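Local coordinates for putative exported protein (Bordetella pertussis Tohama I, PDB 2PFZ), which binds pyroglutamic acid as a periplasmic solute receptor, probably delivering it to a tripartite ATP-independent transporter, at residues A[7-12]-A[162-167]; A[126-131]-A[137-142]; A[177-182]-A[189-194]. All blocks are in the same frame, centred on the assembly; numbering follows the deposited sequence.

How the contacts relate
All three contacts touch the bound pyroglutamic acid, but they build different parts of its receptor. Contact 1 is buried. It joins two loops far apart in sequence by van der Waals packing and one bridging water. Contacts 2 and 3 each link parts close in sequence and share a mixed sheet, where strands 140-143 and 178-181 are parallel neighbours. Contact 2 lies farthest from the chain centre, is partly buried, and relies on an arginine gripping a backbone carbonyl. Contact 3 is buried and turns on two hydroxyls. Arg142 of contact 2 also meets contact 1, since its NE is hydrogen-bonded to Val162 O. Leu167 CD1 packs against Tyr179 OH, joining contacts 1 and 3.

Contact 1 of 3, residues A[7-12]-A[162-167]; sequences TAYPAS and VQQAEL. With PCA (pyroglutamic acid), chain B.
The amide end of Gln164 meets the Tyr9 ring obliquely, and its NE2 also lies against the bound pyroglutamic acid. The two side chains cross at about a right angle. Gln164 NE2 is 3.7 Å from Tyr9 CD1, and the amide and ring planes are 54° apart. Gln164 NE2 also lies 3.6 Å from the carboxylate carbon C of the ligand. Gln164 OE1 is 3.9 Å from Pro10 CD. The chain reaches this place because CG is anti to the backbone N (chi1 -171°) and the rest is extended. No direct hydrogen bond joins residues 7-12 to 162-167. A water bridges them instead. It donates to Ala8 O at 2.7 Å and accepts from Ala165 N at 3.0 Å.

Farther out, the methyl of Ala8 sits over the centre of one face of the Tyr9 ring. Tyr9 also meets Trp119 edge-to-face, and Trp119 touches Gln164 and belongs to the ligand pocket. Glu166 is the N-cap of helix 167-172. Its N is bonded to Gln163 O, which helps shape the turn carrying Gln164. No charged group takes part across the contact. Gln164 meets the ligand by van der Waals contact, with the Tyr9 ring packed beside it, while Arg142 bonds the carboxylate.

Contact 2 of 3, residues A[126-131]-A[137-142]; sequences ANRDIK and KGLKWR. With PCA (pyroglutamic acid), chain B.
Arg128 reaches across to the backbone carbonyl of Lys137. Arg128 NH1 donates to Lys137 O at 2.7 Å with an N-H...O angle of 161°. The oxygen lies near the guanidinium plane, but NH1 stands 42° above the carbonyl plane. NH2 adds a weak bond to the same oxygen. NH1 thus bonds two carbonyls, Asp135 O just before residues 137-142 and Lys137 O at their start. The chain is extended from CG to NE, which carries the charged group out to them.

At the other end of residues 137-142, Arg142 grips the ligand carboxylate with two bonds. Arg142 NH1 donates to OXT of pyroglutamic acid at 2.9 Å, and Arg142 NH2 donates to its O at 2.8 Å. This paired arrangement probably helps to offset the carboxylate's negative charge. Val162 O accepts from Arg142 NE and helps fix the guanidinium.

Leu139 packs against one side of the Arg128 guanidinium. Leu139 CD2 lies over that face, offset toward the rim, 3.5 Å from Arg128 NE. The two side chains run past each other in opposite directions. Leu139 CD1 meets Ile130 CD1 tip to tip at 4.2 Å. Gly138 has a positive phi (84°), and Gly138 C lies 3.7 Å from Arg128 NH2.

The contact closes the connection from strand 123-126 to strand 140-143. In their sheet, strand 178-181 lies between these two, and Leu139 also touches its Ser178.

Contact 3 of 3, residues A[177-182]-A[189-194]; sequences DSYMSS and TKTYEY. With PCA (pyroglutamic acid), chain B.
This is a buried hydroxyl-to-hydroxyl contact of Tyr179 with Thr191 in the periplasmic binding protein fold, between strand 178-181 of the mixed sheet and the loop after helix 183-188. That helix ends in a Schellman motif. Lys190, with positive phi, is the C-prime residue, and Lys190 N and Thr191 N bond back to Phe187 O and Gly186 O. The chain then enters the 3-10 segment 191-193, whose first residue faces the strand.

Tyr179 supplies the strand's side of the contact. Its CG stands between the backbone N and the carbonyl carbon (chi1 68°), and the ring points at the loop. The ring stacks with that of Phe125 on strand 123-126. Thr191 comes from the opposite direction, and its OG1 meets the ring edge in plane. The methyl Thr191 CG2 packs 4.0 Å from Tyr179 CE1. Thr189 OG1 lies close by, at 3.8 Å from Tyr179 OH, and bonds to Thr185 O in the helix.

Ser181 and Ser182 contribute two hydroxyls to the ligand site. Ser181 OG donates to OXT of pyroglutamic acid at 2.7 Å. Ser182 OG donates to the ring carbonyl oxygen OE at 2.7 Å. It also caps helix 183-188 at Thr185 N, so one hydroxyl serves both ligand and helix. Thr185 OG1 bonds to the ligand as well.

The closest approach between the two segments is Tyr179 OH to Thr191 OG1, a 2.6 Å hydrogen bond in which either hydroxyl could be the donor.

Contact 1 of 3, residues A[7-12]-A[162-167]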
loop_
_atom_site.group_PDB
_atom_site.type_symbol
_atom_site.label_atom_id
_atom_site.label_comp_id
_atom_site.label_asym_id
_atom_site.label_seq_id
_atom_site.Cartn_x
_atom_site.Cartn_y
_atom_site.Cartn_z
ATOM N N THR A 7 5.288 3.351 11.618
ATOM C CA THR A 7 4.305 3.257 10.554
ATOM C C THR A 7 3.787 4.653 10.226
ATOM O O THR A 7 3.750 5.554 11.099
ATOM C CB THR A 7 3.151 2.281 10.933
ATOM O OG1 THR A 7 2.088 2.398 9.985
ATOM C CG2 THR A 7 2.554 2.574 12.316
ATOM N N ALA A 8 3.390 4.827 8.968
ATOM C CA ALA A 8 2.908 6.102 8.481
ATOM C C ALA A 8 1.406 6.360 8.719
ATOM O O ALA A 8 0.926 7.463 8.455
ATOM C CB ALA A 8 3.291 6.254 6.997
ATOM N N TYR A 9 0.691 5.369 9.270
ATOM C CA TYR A 9 -0.780 5.379 9.347
ATOM C C TYR A 9 -1.266 5.400 10.791
ATOM O O TYR A 9 -0.492 5.037 11.702
ATOM C CB TYR A 9 -1.331 4.168 8.561
ATOM C CG TYR A 9 -0.690 4.129 7.209
ATOM C CD1 TYR A 9 -1.051 5.055 6.238
ATOM C CD2 TYR A 9 0.330 3.227 6.914
ATOM C CE1 TYR A 9 -0.444 5.074 5.015
ATOM C CE2 TYR A 9 0.942 3.237 5.703
ATOM C CZ TYR A 9 0.545 4.162 4.738
ATOM O OH TYR A 9 1.165 4.199 3.520
ATOM N N PRO A 10 -2.519 5.866 11.012
ATOM C CA PRO A 10 -3.027 6.096 12.352
ATOM C C PRO A 10 -3.468 4.802 13.050
ATOM O O PRO A 10 -3.618 3.751 12.412
ATOM C CB PRO A 10 -4.224 7.028 12.099
ATOM C CG PRO A 10 -4.760 6.559 10.845
ATOM C CD PRO A 10 -3.545 6.212 10.000
ATOM N N ALA A 11 -3.669 4.880 14.358
ATOM C CA ALA A 11 -4.047 3.710 15.126
ATOM C C ALA A 11 -5.314 3.021 14.594
ATOM O O ALA A 11 -5.415 1.798 14.656
ATOM C CB ALA A 11 -4.217 4.074 16.618
ATOM N N SER A 12 -6.258 3.795 14.055
ATOM C CA SER A 12 -7.525 3.232 13.573
ATOM C C SER A 12 -7.394 2.513 12.224
ATOM O O SER A 12 -8.299 1.793 11.796
ATOM C CB SER A 12 -8.631 4.292 13.532
ATOM O OG SER A 12 -8.286 5.357 12.679
ATOM N N VAL A 162 0.606 14.027 -1.263
ATOM C CA VAL A 162 0.252 14.305 0.109
ATOM C C VAL A 162 0.192 12.991 0.865
ATOM O O VAL A 162 -0.579 12.085 0.496
ATOM C CB VAL A 162 -1.128 15.019 0.231
ATOM C CG1 VAL A 162 -1.344 15.498 1.646
ATOM C CG2 VAL A 162 -1.212 16.181 -0.734
ATOM N N GLN A 163 0.993 12.873 1.929
ATOM C CA GLN A 163 0.929 11.652 2.747
ATOM C C GLN A 163 -0.404 11.558 3.459
ATOM O O GLN A 163 -1.070 12.579 3.629
ATOM C CB GLN A 163 2.101 11.574 3.720
ATOM C CG GLN A 163 3.447 11.678 2.997
ATOM C CD GLN A 163 3.595 10.616 1.922
ATOM O OE1 GLN A 163 3.101 9.500 2.078
ATOM N NE2 GLN A 163 4.238 10.965 0.810
ATOM N N GLN A 164 -0.802 10.351 3.874
ATOM C CA GLN A 164 -2.114 10.184 4.501
ATOM C C GLN A 164 -2.247 11.029 5.767
ATOM O O GLN A 164 -3.325 11.540 6.064
ATOM C CB GLN A 164 -2.444 8.717 4.841
ATOM C CG GLN A 164 -3.897 8.563 5.276
ATOM C CD GLN A 164 -4.373 7.116 5.426
ATOM O OE1 GLN A 164 -5.051 6.772 6.397
ATOM N NE2 GLN A 164 -4.045 6.290 4.464
ATOM N N ALA A 165 -1.145 11.154 6.512
ATOM C CA ALA A 165 -1.117 11.957 7.744
ATOM C C ALA A 165 -1.444 13.442 7.533
ATOM O O ALA A 165 -1.843 14.127 8.496
ATOM C CB ALA A 165 0.229 11.802 8.476
ATOM N N GLU A 166 -1.265 13.919 6.290
ATOM C CA GLU A 166 -1.580 15.298 5.876
ATOM C C GLU A 166 -2.787 15.442 4.951
ATOM O O GLU A 166 -3.056 16.541 4.451
ATOM C CB GLU A 166 -0.383 15.952 5.179
ATOM C CG GLU A 166 0.666 16.477 6.126
ATOM C CD GLU A 166 1.548 15.388 6.643
ATOM O OE1 GLU A 166 2.121 14.646 5.811
ATOM O OE2 GLU A 166 1.675 15.265 7.882
ATOM N N LEU A 167 -3.511 14.353 4.716
ATOM C CA LEU A 167 -4.585 14.364 3.704
ATOM C C LEU A 167 -5.810 15.161 4.148
ATOM O O LEU A 167 -6.372 15.941 3.384
ATOM C CB LEU A 167 -5.026 12.930 3.390
ATOM C CG LEU A 167 -5.370 12.503 1.961
ATOM C CD1 LEU A 167 -6.130 11.186 1.966
ATOM C CD2 LEU A 167 -6.047 13.530 1.095
HETATM N N PCA B . -4.348 4.256 1.339
HETATM C CA PCA B . -2.956 4.744 1.383
HETATM C CB PCA B . -2.092 4.028 0.344
HETATM C CG PCA B . -3.018 3.085 -0.398
HETATM C CD PCA B . -4.334 3.247 0.305
HETATM O OE PCA B . -5.328 2.548 0.055
HETATM C C PCA B . -2.997 6.208 1.012
HETATM O O PCA B . -2.054 6.971 1.263
HETATM O OXT PCA B . -4.008 6.644 0.439
HETATM O O HOH W 1 1.174 9.181 6.403
#

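Contact 2 of 3, residues A[126-131]-A[137-142]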
loop_
_atom_site.group_PDB
_atom_site.type_symbol
_atom_site.label_atom_id
_atom_site.label_comp_id
_atom_site.label_asym_id
_atom_site.label_seq_id
_atom_site.Cartn_x
_atom_site.Cartn_y
_atom_site.Cartn_z
ATOM N N ALA A 126 -13.948 11.445 -6.071
ATOM C CA ALA A 126 -14.130 12.692 -6.812
ATOM C C ALA A 126 -15.491 13.358 -6.545
ATOM O O ALA A 126 -16.409 12.757 -5.982
ATOM C CB ALA A 126 -13.930 12.450 -8.321
ATOM N N ASN A 127 -15.602 14.611 -6.962
ATOM C CA ASN A 127 -16.878 15.297 -6.932
ATOM C C ASN A 127 -17.531 15.303 -8.300
ATOM O O ASN A 127 -18.725 15.589 -8.412
ATOM C CB ASN A 127 -16.701 16.708 -6.370
ATOM C CG ASN A 127 -16.541 16.702 -4.872
ATOM O OD1 ASN A 127 -17.291 16.025 -4.170
ATOM N ND2 ASN A 127 -15.557 17.429 -4.372
ATOM N N ARG A 128 -16.730 14.956 -9.310
ATOM C CA ARG A 128 -17.101 14.908 -10.722
ATOM C C ARG A 128 -17.780 13.625 -11.138
ATOM O O ARG A 128 -17.536 12.554 -10.565
ATOM C CB ARG A 128 -15.838 14.942 -11.591
ATOM C CG ARG A 128 -15.297 16.272 -11.879
ATOM C CD ARG A 128 -14.142 16.103 -12.832
ATOM N NE ARG A 128 -13.378 17.338 -12.900
ATOM C CZ ARG A 128 -12.469 17.613 -13.814
ATOM N NH1 ARG A 128 -12.158 16.728 -14.751
ATOM N NH2 ARG A 128 -11.853 18.780 -13.767
ATOM N N ASP A 129 -18.577 13.729 -12.198
ATOM C CA ASP A 129 -19.078 12.547 -12.877
ATOM C C ASP A 129 -17.992 11.982 -13.787
ATOM O O ASP A 129 -17.480 12.685 -14.661
ATOM C CB ASP A 129 -20.366 12.870 -13.631
ATOM C CG ASP A 129 -21.572 12.848 -12.722
ATOM O OD1 ASP A 129 -22.430 11.968 -12.910
ATOM O OD2 ASP A 129 -21.662 13.684 -11.794
ATOM N N ILE A 130 -17.615 10.726 -13.550
ATOM C CA ILE A 130 -16.550 10.101 -14.319
ATOM C C ILE A 130 -17.096 8.839 -14.942
ATOM O O ILE A 130 -17.276 7.829 -14.257
ATOM C CB ILE A 130 -15.309 9.763 -13.444
ATOM C CG1 ILE A 130 -14.836 10.993 -12.641
ATOM C CG2 ILE A 130 -14.191 9.179 -14.316
ATOM C CD1 ILE A 130 -13.572 10.733 -11.754
ATOM N N LYS A 131 -17.386 8.914 -16.241
ATOM C CA LYS A 131 -17.914 7.777 -16.975
ATOM C C LYS A 131 -16.879 7.276 -17.976
ATOM O O LYS A 131 -17.020 6.193 -18.540
ATOM C CB LYS A 131 -19.245 8.160 -17.635
ATOM C CG LYS A 131 -20.411 8.138 -16.632
ATOM C CD LYS A 131 -21.633 8.966 -17.076
ATOM C CE LYS A 131 -21.547 10.439 -16.619
ATOM N NZ LYS A 131 -21.326 10.614 -15.131
ATOM N N LYS A 137 -9.574 14.701 -16.823
ATOM C CA LYS A 137 -8.661 15.758 -17.232
ATOM C C LYS A 137 -8.850 16.989 -16.349
ATOM O O LYS A 137 -9.979 17.467 -16.146
ATOM C CB LYS A 137 -8.837 16.089 -18.727
ATOM C CG LYS A 137 -7.594 16.731 -19.361
ATOM C CD LYS A 137 -7.782 17.008 -20.846
ATOM C CE LYS A 137 -8.177 18.456 -21.076
ATOM N NZ LYS A 137 -7.091 19.420 -20.686
ATOM N N GLY A 138 -7.751 17.482 -15.792
ATOM C CA GLY A 138 -7.794 18.697 -14.983
ATOM C C GLY A 138 -8.172 18.518 -13.522
ATOM O O GLY A 138 -8.276 19.496 -12.782
ATOM N N LEU A 139 -8.365 17.274 -13.084
ATOM C CA LEU A 139 -8.640 17.008 -11.670
ATOM C C LEU A 139 -7.461 17.521 -10.821
ATOM O O LEU A 139 -6.324 17.416 -11.260
ATOM C CB LEU A 139 -8.890 15.497 -11.444
ATOM C CG LEU A 139 -10.333 14.974 -11.627
ATOM C CD1 LEU A 139 -10.407 13.461 -11.486
ATOM C CD2 LEU A 139 -11.268 15.664 -10.614
ATOM N N LYS A 140 -7.757 18.093 -9.649
ATOM C CA LYS A 140 -6.748 18.501 -8.663
ATOM C C LYS A 140 -6.460 17.274 -7.797
ATOM O O LYS A 140 -7.083 17.074 -6.764
ATOM C CB LYS A 140 -7.251 19.645 -7.760
ATOM C CG LYS A 140 -7.512 20.985 -8.461
ATOM C CD LYS A 140 -7.710 22.114 -7.430
ATOM C CE LYS A 140 -9.132 22.149 -6.876
ATOM N NZ LYS A 140 -9.286 23.153 -5.777
ATOM N N TRP A 141 -5.514 16.462 -8.239
ATOM C CA TRP A 141 -5.372 15.088 -7.768
ATOM C C TRP A 141 -4.344 14.981 -6.645
ATOM O O TRP A 141 -3.285 15.587 -6.727
ATOM C CB TRP A 141 -4.912 14.274 -8.962
ATOM C CG TRP A 141 -4.799 12.791 -8.837
ATOM C CD1 TRP A 141 -3.804 12.094 -8.210
ATOM C CD2 TRP A 141 -5.629 11.815 -9.489
ATOM N NE1 TRP A 141 -3.994 10.732 -8.392
ATOM C CE2 TRP A 141 -5.089 10.538 -9.192
ATOM C CE3 TRP A 141 -6.777 11.898 -10.308
ATOM C CZ2 TRP A 141 -5.673 9.339 -9.652
ATOM C CZ3 TRP A 141 -7.371 10.696 -10.778
ATOM C CH2 TRP A 141 -6.804 9.434 -10.449
ATOM N N ARG A 142 -4.675 14.229 -5.608
ATOM C CA ARG A 142 -3.731 13.892 -4.552
ATOM C C ARG A 142 -3.078 12.538 -4.857
ATOM O O ARG A 142 -3.753 11.498 -4.918
ATOM C CB ARG A 142 -4.435 13.875 -3.198
ATOM C CG ARG A 142 -3.568 13.361 -2.011
ATOM C CD ARG A 142 -3.839 11.863 -1.715
ATOM N NE ARG A 142 -3.009 11.327 -0.628
ATOM C CZ ARG A 142 -3.183 10.118 -0.094
ATOM N NH1 ARG A 142 -4.181 9.328 -0.519
ATOM N NH2 ARG A 142 -2.367 9.708 0.877
HETATM N N PCA B . -4.348 4.256 1.339
HETATM C CA PCA B . -2.956 4.744 1.383
HETATM C CB PCA B . -2.092 4.028 0.344
HETATM C CG PCA B . -3.018 3.085 -0.398
HETATM C CD PCA B . -4.334 3.247 0.305
HETATM O OE PCA B . -5.328 2.548 0.055
HETATM C C PCA B . -2.997 6.208 1.012
HETATM O O PCA B . -2.054 6.971 1.263
HETATM O OXT PCA B . -4.008 6.644 0.439
#

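Contact 3 of 3, residues A[177-182]-A[189-194]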
loop_
_atom_site.group_PDB
_atom_site.type_symbol
_atom_site.label_atom_id
_atom_site.label_comp_id
_atom_site.label_asym_id
_atom_site.label_seq_id
_atom_site.Cartn_x
_atom_site.Cartn_y
_atom_site.Cartn_z
ATOM N N ASP A 177 -8.938 17.920 -4.817
ATOM C CA ASP A 177 -10.396 17.698 -4.886
ATOM C C ASP A 177 -10.766 16.243 -5.204
ATOM O O ASP A 177 -11.961 15.883 -5.291
ATOM C CB ASP A 177 -11.041 18.626 -5.947
ATOM C CG ASP A 177 -10.435 18.460 -7.358
ATOM O OD1 ASP A 177 -9.814 17.423 -7.660
ATOM O OD2 ASP A 177 -10.588 19.372 -8.213
ATOM N N SER A 178 -9.732 15.429 -5.422
ATOM C CA SER A 178 -9.877 14.073 -5.938
ATOM C C SER A 178 -8.597 13.294 -5.636
ATOM O O SER A 178 -7.541 13.887 -5.435
ATOM C CB SER A 178 -10.091 14.095 -7.456
ATOM O OG SER A 178 -8.942 14.611 -8.130
ATOM N N TYR A 179 -8.726 11.970 -5.609
ATOM C CA TYR A 179 -7.614 11.041 -5.513
ATOM C C TYR A 179 -8.022 9.571 -5.682
ATOM O O TYR A 179 -9.186 9.222 -5.562
ATOM C CB TYR A 179 -6.826 11.229 -4.211
ATOM C CG TYR A 179 -7.503 10.852 -2.925
ATOM C CD1 TYR A 179 -8.406 11.723 -2.308
ATOM C CD2 TYR A 179 -7.189 9.650 -2.265
ATOM C CE1 TYR A 179 -9.013 11.389 -1.103
ATOM C CE2 TYR A 179 -7.810 9.306 -1.074
ATOM C CZ TYR A 179 -8.719 10.184 -0.488
ATOM O OH TYR A 179 -9.324 9.877 0.726
ATOM N N MET A 180 -7.044 8.712 -5.952
ATOM C CA MET A 180 -7.275 7.269 -5.848
ATOM C C MET A 180 -6.680 6.702 -4.569
ATOM O O MET A 180 -5.587 7.094 -4.168
ATOM C CB MET A 180 -6.803 6.513 -7.074
ATOM C CG MET A 180 -7.656 6.828 -8.310
ATOM S SD MET A 180 -7.180 5.907 -9.772
ATOM C CE MET A 180 -7.876 4.300 -9.398
ATOM N N SER A 181 -7.478 5.869 -3.899
ATOM C CA SER A 181 -7.115 5.190 -2.643
ATOM C C SER A 181 -8.221 4.183 -2.304
ATOM O O SER A 181 -9.086 3.888 -3.138
ATOM C CB SER A 181 -6.979 6.177 -1.484
ATOM O OG SER A 181 -6.369 5.558 -0.358
ATOM N N SER A 182 -8.185 3.670 -1.068
ATOM C CA SER A 182 -9.101 2.651 -0.594
ATOM C C SER A 182 -10.264 3.311 0.159
ATOM O O SER A 182 -10.181 4.481 0.525
ATOM C CB SER A 182 -8.365 1.701 0.340
ATOM O OG SER A 182 -7.717 2.427 1.380
ATOM N N THR A 189 -9.958 9.356 7.045
ATOM C CA THR A 189 -9.592 10.761 6.891
ATOM C C THR A 189 -10.850 11.620 6.765
ATOM O O THR A 189 -10.778 12.836 6.494
ATOM C CB THR A 189 -8.667 10.990 5.667
ATOM O OG1 THR A 189 -9.319 10.559 4.456
ATOM C CG2 THR A 189 -7.301 10.285 5.848
ATOM N N LYS A 190 -12.001 10.980 6.983
ATOM C CA LYS A 190 -13.314 11.598 6.794
ATOM C C LYS A 190 -13.420 12.349 5.471
ATOM O O LYS A 190 -13.861 13.502 5.434
ATOM C CB LYS A 190 -13.648 12.512 7.986
ATOM C CG LYS A 190 -13.856 11.741 9.268
ATOM C CD LYS A 190 -14.912 12.407 10.147
ATOM C CE LYS A 190 -14.300 13.394 11.116
ATOM N NZ LYS A 190 -14.126 12.745 12.438
ATOM N N THR A 191 -13.014 11.674 4.389
ATOM C CA THR A 191 -13.035 12.227 3.017
ATOM C C THR A 191 -14.450 12.623 2.581
ATOM O O THR A 191 -14.633 13.553 1.802
ATOM C CB THR A 191 -12.382 11.228 2.022
ATOM O OG1 THR A 191 -10.976 11.257 2.234
ATOM C CG2 THR A 191 -12.625 11.606 0.550
ATOM N N TYR A 192 -15.441 11.923 3.128
ATOM C CA TYR A 192 -16.852 12.215 2.871
ATOM C C TYR A 192 -17.302 13.640 3.229
ATOM O O TYR A 192 -18.315 14.126 2.704
ATOM C CB TYR A 192 -17.739 11.187 3.565
ATOM C CG TYR A 192 -17.519 11.048 5.057
ATOM C CD1 TYR A 192 -16.762 9.995 5.576
ATOM C CD2 TYR A 192 -18.076 11.962 5.959
ATOM C CE1 TYR A 192 -16.564 9.855 6.960
ATOM C CE2 TYR A 192 -17.889 11.825 7.332
ATOM C CZ TYR A 192 -17.132 10.781 7.821
ATOM O OH TYR A 192 -16.973 10.650 9.175
ATOM N N GLU A 193 -16.568 14.307 4.113
ATOM C CA GLU A 193 -16.859 15.706 4.425
ATOM C C GLU A 193 -16.615 16.638 3.211
ATOM O O GLU A 193 -17.283 17.667 3.061
ATOM C CB GLU A 193 -16.071 16.148 5.662
ATOM C CG GLU A 193 -16.526 15.445 6.936
ATOM C CD GLU A 193 -15.718 15.813 8.165
ATOM O OE1 GLU A 193 -14.624 16.388 8.013
ATOM O OE2 GLU A 193 -16.182 15.528 9.295
ATOM N N TYR A 194 -15.707 16.247 2.318
ATOM C CA TYR A 194 -15.232 17.129 1.260
ATOM C C TYR A 194 -15.413 16.587 -0.135
ATOM O O TYR A 194 -15.477 17.350 -1.102
ATOM C CB TYR A 194 -13.749 17.430 1.468
ATOM C CG TYR A 194 -13.462 18.142 2.759
ATOM C CD1 TYR A 194 -13.668 19.514 2.876
ATOM C CD2 TYR A 194 -12.993 17.445 3.869
ATOM C CE1 TYR A 194 -13.410 20.175 4.076
ATOM C CE2 TYR A 194 -12.725 18.099 5.065
ATOM C CZ TYR A 194 -12.934 19.460 5.159
ATOM O OH TYR A 194 -12.666 20.111 6.346
HETATM N N PCA B . -4.348 4.256 1.339
HETATM C CA PCA B . -2.956 4.744 1.383
HETATM C CB PCA B . -2.092 4.028 0.344
HETATM C CG PCA B . -3.018 3.085 -0.398
HETATM C CD PCA B . -4.334 3.247 0.305
HETATM O OE PCA B . -5.328 2.548 0.055
HETATM C C PCA B . -2.997 6.208 1.012
HETATM O O PCA B . -2.054 6.971 1.263
HETATM O OXT PCA B . -4.008 6.644 0.439
#